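Side-chain contacts in Di-haem cytochrome c peroxidase family protein (Burkholderia thailandensis E264, PDB 6NX0), which carries two c-type hemes and forms an unusually stable bis-Fe(IV) state, with probable peroxidase and electron-transfer activity of the cytochrome c peroxidase/MauG family: residues G193-T197 with L198-L202; V249-L252 with G253-M256; A280-P284 with Q285-G289; V451-L454 with R455-D459. All coordinates share one frame; numbering follows the deposited sequence.

Contact 1: residues G193-T197 with L198-L202. With HEC (heme c), chain B.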
loop_
_atom_site.group_PDB
_atom_site.type_symbol
_atom_site.label_atom_id
_atom_site.label_comp_id
_atom_site.label_asym_id
_atom_site.label_seq_id
_atom_site.Cartn_x
_atom_site.Cartn_y
_atom_site.Cartn_z
ATOM N N GLY A 193 3.408 -1.854 -8.434
ATOM C CA GLY A 193 3.507 -0.641 -9.224
ATOM C C GLY A 193 2.881 -0.697 -10.603
ATOM O O GLY A 193 3.188 0.156 -11.445
ATOM N N ARG A 194 1.954 -1.614 -10.841
ATOM C CA ARG A 194 1.458 -1.833 -12.200
ATOM C C ARG A 194 0.489 -0.763 -12.713
ATOM O O ARG A 194 0.201 -0.776 -13.920
ATOM C CB ARG A 194 0.796 -3.208 -12.305
ATOM C CG ARG A 194 -0.502 -3.369 -11.577
ATOM C CD ARG A 194 -0.995 -4.822 -11.706
ATOM N NE ARG A 194 -2.278 -5.041 -11.047
ATOM C CZ ARG A 194 -2.429 -5.250 -9.745
ATOM N NH1 ARG A 194 -3.643 -5.443 -9.257
ATOM N NH2 ARG A 194 -1.378 -5.262 -8.923
ATOM N N ALA A 195 -0.001 0.167 -11.879
ATOM C CA ALA A 195 -0.803 1.300 -12.340
ATOM C C ALA A 195 -0.010 2.583 -12.119
ATOM O O ALA A 195 0.567 2.781 -11.059
ATOM C CB ALA A 195 -2.151 1.382 -11.618
ATOM N N ASP A 196 0.019 3.460 -13.113
ATOM C CA ASP A 196 0.834 4.655 -13.004
ATOM C C ASP A 196 0.119 5.755 -12.234
ATOM O O ASP A 196 0.778 6.578 -11.597
ATOM C CB ASP A 196 1.202 5.145 -14.406
ATOM C CG ASP A 196 2.366 6.107 -14.415
ATOM O OD1 ASP A 196 3.375 5.831 -13.733
ATOM O OD2 ASP A 196 2.267 7.140 -15.142
ATOM N N THR A 197 -1.217 5.741 -12.240
ATOM C CA THR A 197 -2.038 6.798 -11.660
ATOM C C THR A 197 -3.259 6.186 -10.989
ATOM O O THR A 197 -3.623 5.041 -11.236
ATOM C CB THR A 197 -2.534 7.785 -12.720
ATOM O OG1 THR A 197 -3.434 7.105 -13.595
ATOM C CG2 THR A 197 -1.371 8.383 -13.518
ATOM N N LEU A 198 -3.868 6.978 -10.103
ATOM C CA LEU A 198 -5.131 6.586 -9.477
ATOM C C LEU A 198 -6.232 6.339 -10.505
ATOM O O LEU A 198 -7.062 5.445 -10.334
ATOM C CB LEU A 198 -5.554 7.663 -8.474
ATOM C CG LEU A 198 -4.651 7.752 -7.247
ATOM C CD1 LEU A 198 -4.889 9.054 -6.471
ATOM C CD2 LEU A 198 -4.897 6.545 -6.339
ATOM N N ALA A 199 -6.261 7.117 -11.580
ATOM C CA ALA A 199 -7.277 6.892 -12.604
ATOM C C ALA A 199 -7.142 5.507 -13.225
ATOM O O ALA A 199 -8.142 4.805 -13.428
ATOM C CB ALA A 199 -7.189 7.978 -13.674
ATOM N N GLU A 200 -5.910 5.090 -13.527
ATOM C CA GLU A 200 -5.664 3.769 -14.094
ATOM C C GLU A 200 -5.909 2.651 -13.085
ATOM O O GLU A 200 -6.317 1.545 -13.468
ATOM C CB GLU A 200 -4.223 3.694 -14.612
ATOM C CG GLU A 200 -3.823 2.340 -15.168
ATOM C CD GLU A 200 -2.343 2.236 -15.568
ATOM O OE1 GLU A 200 -1.601 3.244 -15.456
ATOM O OE2 GLU A 200 -1.934 1.141 -16.009
ATOM N N GLN A 201 -5.647 2.916 -11.808
ATOM C CA GLN A 201 -5.743 1.880 -10.781
ATOM C C GLN A 201 -7.119 1.229 -10.755
ATOM O O GLN A 201 -7.226 0.018 -10.537
ATOM C CB GLN A 201 -5.415 2.493 -9.418
ATOM C CG GLN A 201 -5.416 1.510 -8.238
ATOM C CD GLN A 201 -6.801 1.173 -7.756
ATOM O OE1 GLN A 201 -7.732 1.972 -7.883
ATOM N NE2 GLN A 201 -6.955 -0.027 -7.206
ATOM N N LEU A 202 -8.188 2.011 -10.900
ATOM C CA LEU A 202 -9.470 1.397 -10.556
ATOM C C LEU A 202 -9.934 0.390 -11.598
ATOM O O LEU A 202 -10.862 -0.374 -11.316
ATOM C CB LEU A 202 -10.548 2.449 -10.266
ATOM C CG LEU A 202 -10.810 3.616 -11.188
ATOM C CD1 LEU A 202 -11.083 3.176 -12.585
ATOM C CD2 LEU A 202 -12.022 4.380 -10.622
HETATM FE FE HEC B . -8.758 -1.262 -3.724
HETATM C CHA HEC B . -5.294 -1.330 -3.766
HETATM C CHB HEC B . -8.693 1.963 -4.784
HETATM C CHC HEC B . -12.073 -1.465 -4.615
HETATM C CHD HEC B . -8.845 -4.582 -2.812
HETATM N NA HEC B . -7.278 0.078 -4.095
HETATM C C1A HEC B . -5.917 -0.152 -4.088
HETATM C C2A HEC B . -5.244 1.075 -4.414
HETATM C C3A HEC B . -6.189 2.010 -4.587
HETATM C C4A HEC B . -7.482 1.384 -4.487
HETATM C CMA HEC B . -5.978 3.450 -5.042
HETATM C CAA HEC B . -3.718 1.243 -4.537
HETATM C CBA HEC B . -3.141 1.766 -3.233
HETATM C CGA HEC B . -1.635 1.807 -3.221
HETATM O O1A HEC B . -1.107 2.395 -2.232
HETATM O O2A HEC B . -0.988 1.149 -4.093
HETATM N NB HEC B . -10.128 -0.022 -4.562
HETATM C C1B HEC B . -9.875 1.287 -4.951
HETATM C C2B HEC B . -11.088 1.826 -5.504
HETATM C C3B HEC B . -12.003 0.853 -5.559
HETATM C C4B HEC B . -11.423 -0.310 -4.931
HETATM C CMB HEC B . -11.228 3.266 -6.010
HETATM C CAB HEC B . -13.466 0.924 -6.042
HETATM C CBB HEC B . -13.494 1.159 -7.572
HETATM N NC HEC B . -10.175 -2.724 -3.694
HETATM C C1C HEC B . -11.505 -2.572 -4.065
HETATM C C2C HEC B . -12.211 -3.739 -3.583
HETATM C C3C HEC B . -11.346 -4.604 -3.047
HETATM C C4C HEC B . -10.037 -3.990 -3.139
HETATM C CMC HEC B . -13.742 -3.874 -3.591
HETATM C CAC HEC B . -11.673 -5.792 -2.125
HETATM C CBC HEC B . -12.352 -6.935 -2.890
HETATM N ND HEC B . -7.342 -2.656 -3.311
HETATM C C1D HEC B . -7.615 -3.983 -2.924
HETATM C C2D HEC B . -6.362 -4.683 -2.812
HETATM C C3D HEC B . -5.290 -3.717 -3.167
HETATM C C4D HEC B . -5.958 -2.478 -3.459
HETATM C CMD HEC B . -6.197 -6.162 -2.520
HETATM C CAD HEC B . -3.777 -3.993 -3.243
HETATM C CBD HEC B . -3.553 -4.823 -4.487
HETATM C CGD HEC B . -2.101 -4.862 -4.929
HETATM O O1D HEC B . -1.250 -4.253 -4.244
HETATM O O2D HEC B . -1.847 -5.589 -5.931
HETATM O O HOH W 1 -2.687 -1.053 -14.792
HETATM O O HOH W 2 -8.322 -2.033 -5.725
#
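Glu200 folds back from the first turn of the helix onto the chain that leads into it. Its CB lies beside Thr197 OG1, at 3.6 Å, and its CG packs against Ala195 CB. The chain runs on extended, with CG anti to the backbone N (chi1 177°), which carries CD to 3.7 Å from Ala195 CA. OE1 takes a nearly straight bond from Asp196 N (2.9 Å), the donor standing above the carboxylate plane, while OE2 accepts from a water that also donates to Arg194 O. In return Thr197, the N-cap residue, offers OG1 to Glu200 N at 3.2 Å, and Thr197 O receives Gln201 N, so the start of helix 198-201 is held by side chain and backbone alike. The Asp196 carboxylate turns elsewhere, to a salt bridge with Arg171.

On the heme side Gln201, bent at chi2 (-78°), lays its amide against the porphyrin, with NE2 3.1 Å from C4A. The same NE2 makes a weak bond to the water that ligates the iron, 2.2 Å from FE. Arg194, extended from CG to NE, reaches propionate O2D with NH2 at 3.0 Å, the oxygen lying in the guanidinium plane; the same NH2 also forms a salt bridge with Asp192.

Contact 2: residues V249-L252 with G253-M256. With HEC (heme c), chain B.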
loop_
_atom_site.group_PDB
_atom_site.type_symbol
_atom_site.label_atom_id
_atom_site.label_comp_id
_atom_site.label_asym_id
_atom_site.label_seq_id
_atom_site.Cartn_x
_atom_site.Cartn_y
_atom_site.Cartn_z
ATOM N N VAL A 249 -14.732 4.394 -18.266
ATOM C CA VAL A 249 -13.706 4.016 -17.293
ATOM C C VAL A 249 -12.788 5.198 -17.007
ATOM O O VAL A 249 -12.402 5.445 -15.854
ATOM C CB VAL A 249 -12.916 2.786 -17.797
ATOM C CG1 VAL A 249 -11.745 2.469 -16.857
ATOM C CG2 VAL A 249 -13.824 1.592 -17.923
ATOM N N ARG A 250 -12.431 5.958 -18.041
ATOM C CA ARG A 250 -11.536 7.082 -17.840
ATOM C C ARG A 250 -12.159 8.130 -16.931
ATOM O O ARG A 250 -11.478 8.676 -16.067
ATOM C CB ARG A 250 -11.137 7.713 -19.172
ATOM C CG ARG A 250 -10.098 6.870 -19.925
ATOM C CD ARG A 250 -9.417 7.663 -21.029
ATOM N NE ARG A 250 -10.383 8.244 -21.953
ATOM C CZ ARG A 250 -10.879 7.622 -23.019
ATOM N NH1 ARG A 250 -10.505 6.384 -23.314
ATOM N NH2 ARG A 250 -11.762 8.241 -23.789
ATOM N N VAL A 251 -13.445 8.427 -17.101
ATOM C CA VAL A 251 -13.997 9.512 -16.290
ATOM C C VAL A 251 -14.307 9.033 -14.875
ATOM O O VAL A 251 -14.239 9.830 -13.935
ATOM C CB VAL A 251 -15.217 10.171 -16.961
ATOM C CG1 VAL A 251 -14.831 10.685 -18.338
ATOM C CG2 VAL A 251 -16.402 9.247 -17.011
ATOM N N LEU A 252 -14.606 7.741 -14.682
ATOM C CA LEU A 252 -14.640 7.179 -13.328
ATOM C C LEU A 252 -13.309 7.407 -12.635
ATOM O O LEU A 252 -13.255 7.816 -11.471
ATOM C CB LEU A 252 -14.955 5.682 -13.377
ATOM C CG LEU A 252 -16.388 5.252 -13.721
ATOM C CD1 LEU A 252 -16.506 3.729 -13.881
ATOM C CD2 LEU A 252 -17.335 5.765 -12.670
ATOM N N GLY A 253 -12.216 7.172 -13.366
ATOM C CA GLY A 253 -10.892 7.417 -12.826
ATOM C C GLY A 253 -10.596 8.873 -12.515
ATOM O O GLY A 253 -9.975 9.172 -11.494
ATOM N N GLU A 254 -11.003 9.801 -13.394
ATOM C CA GLU A 254 -10.798 11.219 -13.104
ATOM C C GLU A 254 -11.505 11.620 -11.821
ATOM O O GLU A 254 -10.951 12.356 -11.002
ATOM C CB GLU A 254 -11.325 12.092 -14.249
ATOM C CG GLU A 254 -10.534 12.089 -15.509
ATOM C CD GLU A 254 -11.083 13.149 -16.483
ATOM O OE1 GLU A 254 -11.406 12.795 -17.632
ATOM O OE2 GLU A 254 -11.224 14.324 -16.064
ATOM N N ALA A 255 -12.751 11.170 -11.653
ATOM C CA ALA A 255 -13.511 11.510 -10.458
ATOM C C ALA A 255 -12.859 10.907 -9.231
ATOM O O ALA A 255 -12.715 11.566 -8.196
ATOM C CB ALA A 255 -14.958 11.014 -10.602
ATOM N N MET A 256 -12.432 9.659 -9.345
ATOM C CA MET A 256 -11.825 8.993 -8.193
ATOM C C MET A 256 -10.514 9.654 -7.794
ATOM O O MET A 256 -10.221 9.799 -6.607
ATOM C CB MET A 256 -11.594 7.525 -8.528
ATOM C CG MET A 256 -11.185 6.676 -7.323
ATOM S SD MET A 256 -12.327 6.776 -5.925
ATOM C CE MET A 256 -13.716 5.958 -6.676
HETATM FE FE HEC B . -8.758 -1.262 -3.724
HETATM C CHA HEC B . -5.294 -1.330 -3.766
HETATM C CHB HEC B . -8.693 1.963 -4.784
HETATM C CHC HEC B . -12.073 -1.465 -4.615
HETATM C CHD HEC B . -8.845 -4.582 -2.812
HETATM N NA HEC B . -7.278 0.078 -4.095
HETATM C C1A HEC B . -5.917 -0.152 -4.088
HETATM C C2A HEC B . -5.244 1.075 -4.414
HETATM C C3A HEC B . -6.189 2.010 -4.587
HETATM C C4A HEC B . -7.482 1.384 -4.487
HETATM C CMA HEC B . -5.978 3.450 -5.042
HETATM C CAA HEC B . -3.718 1.243 -4.537
HETATM C CBA HEC B . -3.141 1.766 -3.233
HETATM C CGA HEC B . -1.635 1.807 -3.221
HETATM O O1A HEC B . -1.107 2.395 -2.232
HETATM O O2A HEC B . -0.988 1.149 -4.093
HETATM N NB HEC B . -10.128 -0.022 -4.562
HETATM C C1B HEC B . -9.875 1.287 -4.951
HETATM C C2B HEC B . -11.088 1.826 -5.504
HETATM C C3B HEC B . -12.003 0.853 -5.559
HETATM C C4B HEC B . -11.423 -0.310 -4.931
HETATM C CMB HEC B . -11.228 3.266 -6.010
HETATM C CAB HEC B . -13.466 0.924 -6.042
HETATM C CBB HEC B . -13.494 1.159 -7.572
HETATM N NC HEC B . -10.175 -2.724 -3.694
HETATM C C1C HEC B . -11.505 -2.572 -4.065
HETATM C C2C HEC B . -12.211 -3.739 -3.583
HETATM C C3C HEC B . -11.346 -4.604 -3.047
HETATM C C4C HEC B . -10.037 -3.990 -3.139
HETATM C CMC HEC B . -13.742 -3.874 -3.591
HETATM C CAC HEC B . -11.673 -5.792 -2.125
HETATM C CBC HEC B . -12.352 -6.935 -2.890
HETATM N ND HEC B . -7.342 -2.656 -3.311
HETATM C C1D HEC B . -7.615 -3.983 -2.924
HETATM C C2D HEC B . -6.362 -4.683 -2.812
HETATM C C3D HEC B . -5.290 -3.717 -3.167
HETATM C C4D HEC B . -5.958 -2.478 -3.459
HETATM C CMD HEC B . -6.197 -6.162 -2.520
HETATM C CAD HEC B . -3.777 -3.993 -3.243
HETATM C CBD HEC B . -3.553 -4.823 -4.487
HETATM C CGD HEC B . -2.101 -4.862 -4.929
HETATM O O1D HEC B . -1.250 -4.253 -4.244
HETATM O O2D HEC B . -1.847 -5.589 -5.931
HETATM O O HOH W 2 -8.322 -2.033 -5.725
#
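Residues 249-256 form two unbroken turns of alpha helix, in which Gly253 N, Glu254 N, Ala255 N and Met256 N bond to the carbonyl oxygens of Val249, Arg250, Val251 and Leu252 at 2.9 to 3.0 Å. Much of what the side chains meet within this span is therefore the carbonyl ladder itself.

Met256 CB rests 3.4 Å from Leu252 O, one turn back. From there the chain leaves the helix with CG anti to the backbone N (chi1 -170°) and then bends at both chi2 and chi3. This curl gathers CG, SD and CE around a single methyl of the heme, CMB, each 3.7 Å from it. The thioether thus packs on the porphyrin periphery, while the iron-bound water lies well away from it. Ala255 CB sits 3.6 Å from Val251 O. On the more polar side, Glu254 CG lies 3.6 Å from Arg250 O, and its extended chain brings OE1 to 4.1 Å from Val251 CG1. The charged groups of Arg250 and Glu254 stay apart: Arg250 NE and Glu254 OE1 are separated by 6.4 Å, so any attraction between them is probably modest.

Four helices pack against the buried side chains of this segment. Leu252 reaches Leu220 and Ile224 of helix 217-225, Leu233 of helix 228-237 and Val108 of helix 99-109; Met256 also touches Val108, along with Phe109, and Val249 packs on Arg203 and Phe207 of helix 203-207.

Contact 3: residues A280-P284 with Q285-G289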
loop_
_atom_site.group_PDB
_atom_site.type_symbol
_atom_site.label_atom_id
_atom_site.label_comp_id
_atom_site.label_asym_id
_atom_site.label_seq_id
_atom_site.Cartn_x
_atom_site.Cartn_y
_atom_site.Cartn_z
ATOM N N ALA A 280 3.329 18.430 21.242
ATOM C CA ALA A 280 2.648 17.606 22.245
ATOM C C ALA A 280 3.458 16.336 22.456
ATOM O O ALA A 280 3.672 15.597 21.489
ATOM C CB ALA A 280 1.245 17.262 21.793
ATOM N N PRO A 281 3.946 16.046 23.661
ATOM C CA PRO A 281 4.978 15.012 23.797
ATOM C C PRO A 281 4.439 13.600 23.636
ATOM O O PRO A 281 3.280 13.308 23.938
ATOM C CB PRO A 281 5.504 15.210 25.226
ATOM C CG PRO A 281 4.993 16.512 25.666
ATOM C CD PRO A 281 3.705 16.720 24.951
ATOM N N LEU A 282 5.322 12.712 23.204
ATOM C CA LEU A 282 5.086 11.278 23.247
ATOM C C LEU A 282 5.589 10.718 24.572
ATOM O O LEU A 282 6.294 11.395 25.334
ATOM C CB LEU A 282 5.793 10.591 22.086
ATOM C CG LEU A 282 5.393 11.090 20.698
ATOM C CD1 LEU A 282 6.194 10.369 19.638
ATOM C CD2 LEU A 282 3.906 10.882 20.482
ATOM N N THR A 283 5.270 9.452 24.829
ATOM C CA THR A 283 5.724 8.825 26.064
ATOM C C THR A 283 7.194 8.444 25.962
ATOM O O THR A 283 7.735 8.285 24.864
ATOM C CB THR A 283 4.922 7.563 26.377
ATOM O OG1 THR A 283 5.266 6.540 25.430
ATOM C CG2 THR A 283 3.410 7.814 26.352
ATOM N N PRO A 284 7.870 8.276 27.094
ATOM C CA PRO A 284 9.251 7.785 27.033
ATOM C C PRO A 284 9.405 6.515 26.203
ATOM O O PRO A 284 10.354 6.419 25.413
ATOM C CB PRO A 284 9.599 7.578 28.511
ATOM C CG PRO A 284 8.793 8.653 29.200
ATOM C CD PRO A 284 7.495 8.719 28.453
ATOM N N GLN A 285 8.502 5.543 26.355
ATOM C CA GLN A 285 8.589 4.328 25.551
ATOM C C GLN A 285 8.452 4.637 24.071
ATOM O O GLN A 285 9.183 4.072 23.250
ATOM C CB GLN A 285 7.520 3.328 25.970
ATOM C CG GLN A 285 7.530 2.091 25.086
ATOM C CD GLN A 285 6.490 1.076 25.461
ATOM O OE1 GLN A 285 5.355 1.426 25.805
ATOM N NE2 GLN A 285 6.856 -0.197 25.376
ATOM N N GLU A 286 7.486 5.479 23.705
ATOM C CA GLU A 286 7.314 5.843 22.291
ATOM C C GLU A 286 8.572 6.510 21.746
ATOM O O GLU A 286 8.996 6.240 20.609
ATOM C CB GLU A 286 6.074 6.736 22.118
ATOM C CG GLU A 286 4.750 5.971 22.341
ATOM C CD GLU A 286 3.557 6.842 22.658
ATOM O OE1 GLU A 286 3.721 8.063 22.834
ATOM O OE2 GLU A 286 2.425 6.299 22.693
ATOM N N MET A 287 9.210 7.361 22.554
ATOM C CA MET A 287 10.473 7.967 22.143
ATOM C C MET A 287 11.587 6.926 22.013
ATOM O O MET A 287 12.424 7.032 21.105
ATOM C CB MET A 287 10.861 9.076 23.134
ATOM C CG MET A 287 9.927 10.281 23.128
ATOM S SD MET A 287 9.747 11.099 21.539
ATOM C CE MET A 287 11.389 11.797 21.308
ATOM N N ARG A 288 11.633 5.913 22.884
ATOM C CA ARG A 288 12.617 4.845 22.681
ATOM C C ARG A 288 12.380 4.150 21.356
ATOM O O ARG A 288 13.330 3.807 20.641
ATOM C CB ARG A 288 12.581 3.825 23.811
ATOM C CG ARG A 288 13.100 4.343 25.124
ATOM C CD ARG A 288 13.410 3.211 26.067
ATOM N NE ARG A 288 12.286 2.325 26.340
ATOM C CZ ARG A 288 11.336 2.571 27.245
ATOM N NH1 ARG A 288 11.360 3.694 27.961
ATOM N NH2 ARG A 288 10.356 1.702 27.425
ATOM N N GLY A 289 11.117 3.878 21.039
ATOM C CA GLY A 289 10.812 3.223 19.775
ATOM C C GLY A 289 11.179 4.064 18.568
ATOM O O GLY A 289 11.672 3.538 17.569
HETATM O O HOH W 3 3.906 4.079 25.531
#
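The extended chain of Leu282 and Thr283 turns into helix 284-293 at Pro284, and the first helical bonds bring Met287 N to Thr283 O and Arg288 N to Pro284 O, both at 2.9 Å. Thr283 and Glu286 then close this turn from both directions. Thr283 places OG1 between its backbone N and carbonyl carbon (chi1 70°), from where it accepts Glu286 N at 3.0 Å. Glu286 sends its carboxylate back, OE1 accepting Thr283 N at 2.9 Å in an almost straight bond whose donor lies 41° out of the carboxylate plane. These reciprocal bonds make a capping box, which satisfies two backbone N-H groups at the N-terminal end of the helix.

The glutamate is also held from outside, OE1 forming a salt bridge with Arg271 of helix 271-276, so one oxygen serves both the cap and an interhelical charge pair. Next to it Leu282 crosses Glu286 at about a right angle, with CB 3.4 Å from OE1. Leu282 CB also meets Met287 SD at 4.0 Å, and both side chains continue the apolar patch onto Tyr275.

A water joins Thr283 OG1 to Gln285 OE1, while Gln285 NE2 bonds to Asp449 of helix 444-455. Arg288 runs back over the first turn: its CG lies 3.5 Å from Pro284 O, and one face of its guanidinium lies over Gln285 CA, offset toward the rim. Its NE pairs with Asp449, the same aspartate that takes the Gln285 amide.

Contact 4: residues V451-L454 with R455-D459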
loop_
_atom_site.group_PDB
_atom_site.type_symbol
_atom_site.label_atom_id
_atom_site.label_comp_id
_atom_site.label_asym_id
_atom_site.label_seq_id
_atom_site.Cartn_x
_atom_site.Cartn_y
_atom_site.Cartn_z
ATOM N N VAL A 451 6.743 -1.232 18.414
ATOM C CA VAL A 451 5.279 -1.286 18.318
ATOM C C VAL A 451 4.644 -0.060 18.968
ATOM O O VAL A 451 3.743 0.562 18.401
ATOM C CB VAL A 451 4.758 -2.589 18.939
ATOM C CG1 VAL A 451 3.225 -2.569 19.057
ATOM C CG2 VAL A 451 5.239 -3.782 18.156
ATOM N N ALA A 452 5.117 0.319 20.160
ATOM C CA ALA A 452 4.578 1.514 20.803
ATOM C C ALA A 452 4.725 2.743 19.910
ATOM O O ALA A 452 3.810 3.562 19.784
ATOM C CB ALA A 452 5.275 1.748 22.144
ATOM N N PHE A 453 5.876 2.884 19.241
ATOM C CA PHE A 453 6.025 4.011 18.344
ATOM C C PHE A 453 5.061 3.921 17.162
ATOM O O PHE A 453 4.439 4.914 16.796
ATOM C CB PHE A 453 7.468 4.103 17.860
ATOM C CG PHE A 453 7.632 5.080 16.771
ATOM C CD1 PHE A 453 7.405 6.422 16.989
ATOM C CD2 PHE A 453 7.976 4.660 15.487
ATOM C CE1 PHE A 453 7.512 7.334 15.955
ATOM C CE2 PHE A 453 8.089 5.563 14.451
ATOM C CZ PHE A 453 7.854 6.896 14.672
ATOM N N LEU A 454 4.922 2.743 16.545
ATOM C CA LEU A 454 4.027 2.647 15.387
ATOM C C LEU A 454 2.594 2.995 15.756
ATOM O O LEU A 454 1.834 3.492 14.919
ATOM C CB LEU A 454 4.099 1.253 14.781
ATOM C CG LEU A 454 5.462 0.926 14.142
ATOM C CD1 LEU A 454 5.451 -0.519 13.617
ATOM C CD2 LEU A 454 5.808 1.935 13.041
ATOM N N ARG A 455 2.201 2.734 16.999
ATOM C CA ARG A 455 0.846 3.068 17.413
ATOM C C ARG A 455 0.612 4.577 17.489
ATOM O O ARG A 455 -0.542 5.016 17.448
ATOM C CB ARG A 455 0.566 2.377 18.756
ATOM C CG ARG A 455 0.501 0.867 18.678
ATOM C CD ARG A 455 0.638 0.205 20.079
ATOM N NE ARG A 455 -0.418 0.658 20.991
ATOM C CZ ARG A 455 -1.640 0.131 21.057
ATOM N NH1 ARG A 455 -1.978 -0.882 20.274
ATOM N NH2 ARG A 455 -2.530 0.640 21.918
ATOM N N THR A 456 1.666 5.400 17.548
ATOM C CA THR A 456 1.485 6.851 17.506
ATOM C C THR A 456 1.114 7.371 16.122
ATOM O O THR A 456 0.781 8.556 15.981
ATOM C CB THR A 456 2.747 7.602 17.981
ATOM O OG1 THR A 456 3.775 7.592 16.965
ATOM C CG2 THR A 456 3.275 7.050 19.310
ATOM N N LEU A 457 1.169 6.524 15.096
ATOM C CA LEU A 457 0.896 6.953 13.732
ATOM C C LEU A 457 -0.569 6.771 13.336
ATOM O O LEU A 457 -0.917 6.941 12.167
ATOM C CB LEU A 457 1.784 6.181 12.752
ATOM C CG LEU A 457 3.260 6.066 13.109
ATOM C CD1 LEU A 457 4.027 5.349 12.011
ATOM C CD2 LEU A 457 3.851 7.442 13.359
ATOM N N THR A 458 -1.428 6.423 14.278
ATOM C CA THR A 458 -2.850 6.271 13.998
ATOM C C THR A 458 -3.561 7.620 14.022
ATOM O O THR A 458 -3.443 8.383 14.987
ATOM C CB THR A 458 -3.451 5.336 15.036
ATOM O OG1 THR A 458 -2.753 4.088 14.997
ATOM C CG2 THR A 458 -4.920 5.122 14.797
ATOM N N ASP A 459 -4.307 7.909 12.958
ATOM C CA ASP A 459 -5.089 9.129 12.901
ATOM C C ASP A 459 -6.140 9.124 14.004
ATOM O O ASP A 459 -6.605 8.071 14.453
ATOM C CB ASP A 459 -5.693 9.289 11.505
ATOM C CG ASP A 459 -4.748 9.969 10.565
ATOM O OD1 ASP A 459 -4.502 11.178 10.747
ATOM O OD2 ASP A 459 -4.219 9.315 9.655
HETATM O O HOH W 4 -0.587 3.141 13.454
#
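Phe453 O is gripped twice by Thr456. The hydroxyl OG1 donates to it at 2.8 Å in the carbonyl plane, and Thr456 N comes in at 2.9 Å from well above that plane. A chi1 of 76° turns OG1 back toward the helix, also bringing it 3.8 Å from CD1 of the Phe453 ring. One residue on, Leu457 N bonds to Leu454 O at 3.1 Å, while a water donates to the same oxygen and links it to Thr458 OG1. The carbonyl partners thus shift from the four-residue spacing of Arg455 N to Val451 O to a three-residue one, as the chain leaves helix 444-455 through a type I turn from Arg455 to Thr458.

Apolar contacts accompany these bonds. Leu457 CD1 meets Leu454 CD2 at 4.0 Å, the two side chains crossing obliquely, and Leu457 CD2 approaches Phe453 CZ. Arg455 lays CD against Val451 CG1 at 3.9 Å before its guanidinium goes on to Pro467 O. Leu454 lies near the second heme and packs on helix 390-399. In these largely buried surroundings, the hydroxyl of Thr456 and the water give the Phe453 and Leu454 carbonyls partners beyond the backbone N-H groups of Thr456 and Leu457.

How the contacts relate
The four contacts form two pairs, on opposite sides of the chain's centre. Contacts 1 and 2 touch, Leu202 and Ala199 packing on helix 245-260, and both reach the same heme, contact 1 by polar groups as well as packing, contact 2 by a thioether alone. Contacts 3 and 4 meet where Glu286 and Gln285 lie against Thr456 and Ala452, the second heme lying near contact 4. Contacts 1 and 3 are both helix starts with a threonine N-cap and a glutamate folded back, only contact 3 closing a capping box; contact 3 is at the surface, contact 1 partly buried. Contact 2 is buried mid-helix; contact 4 is a buried helix end, where a hydroxyl and a water serve carbonyls.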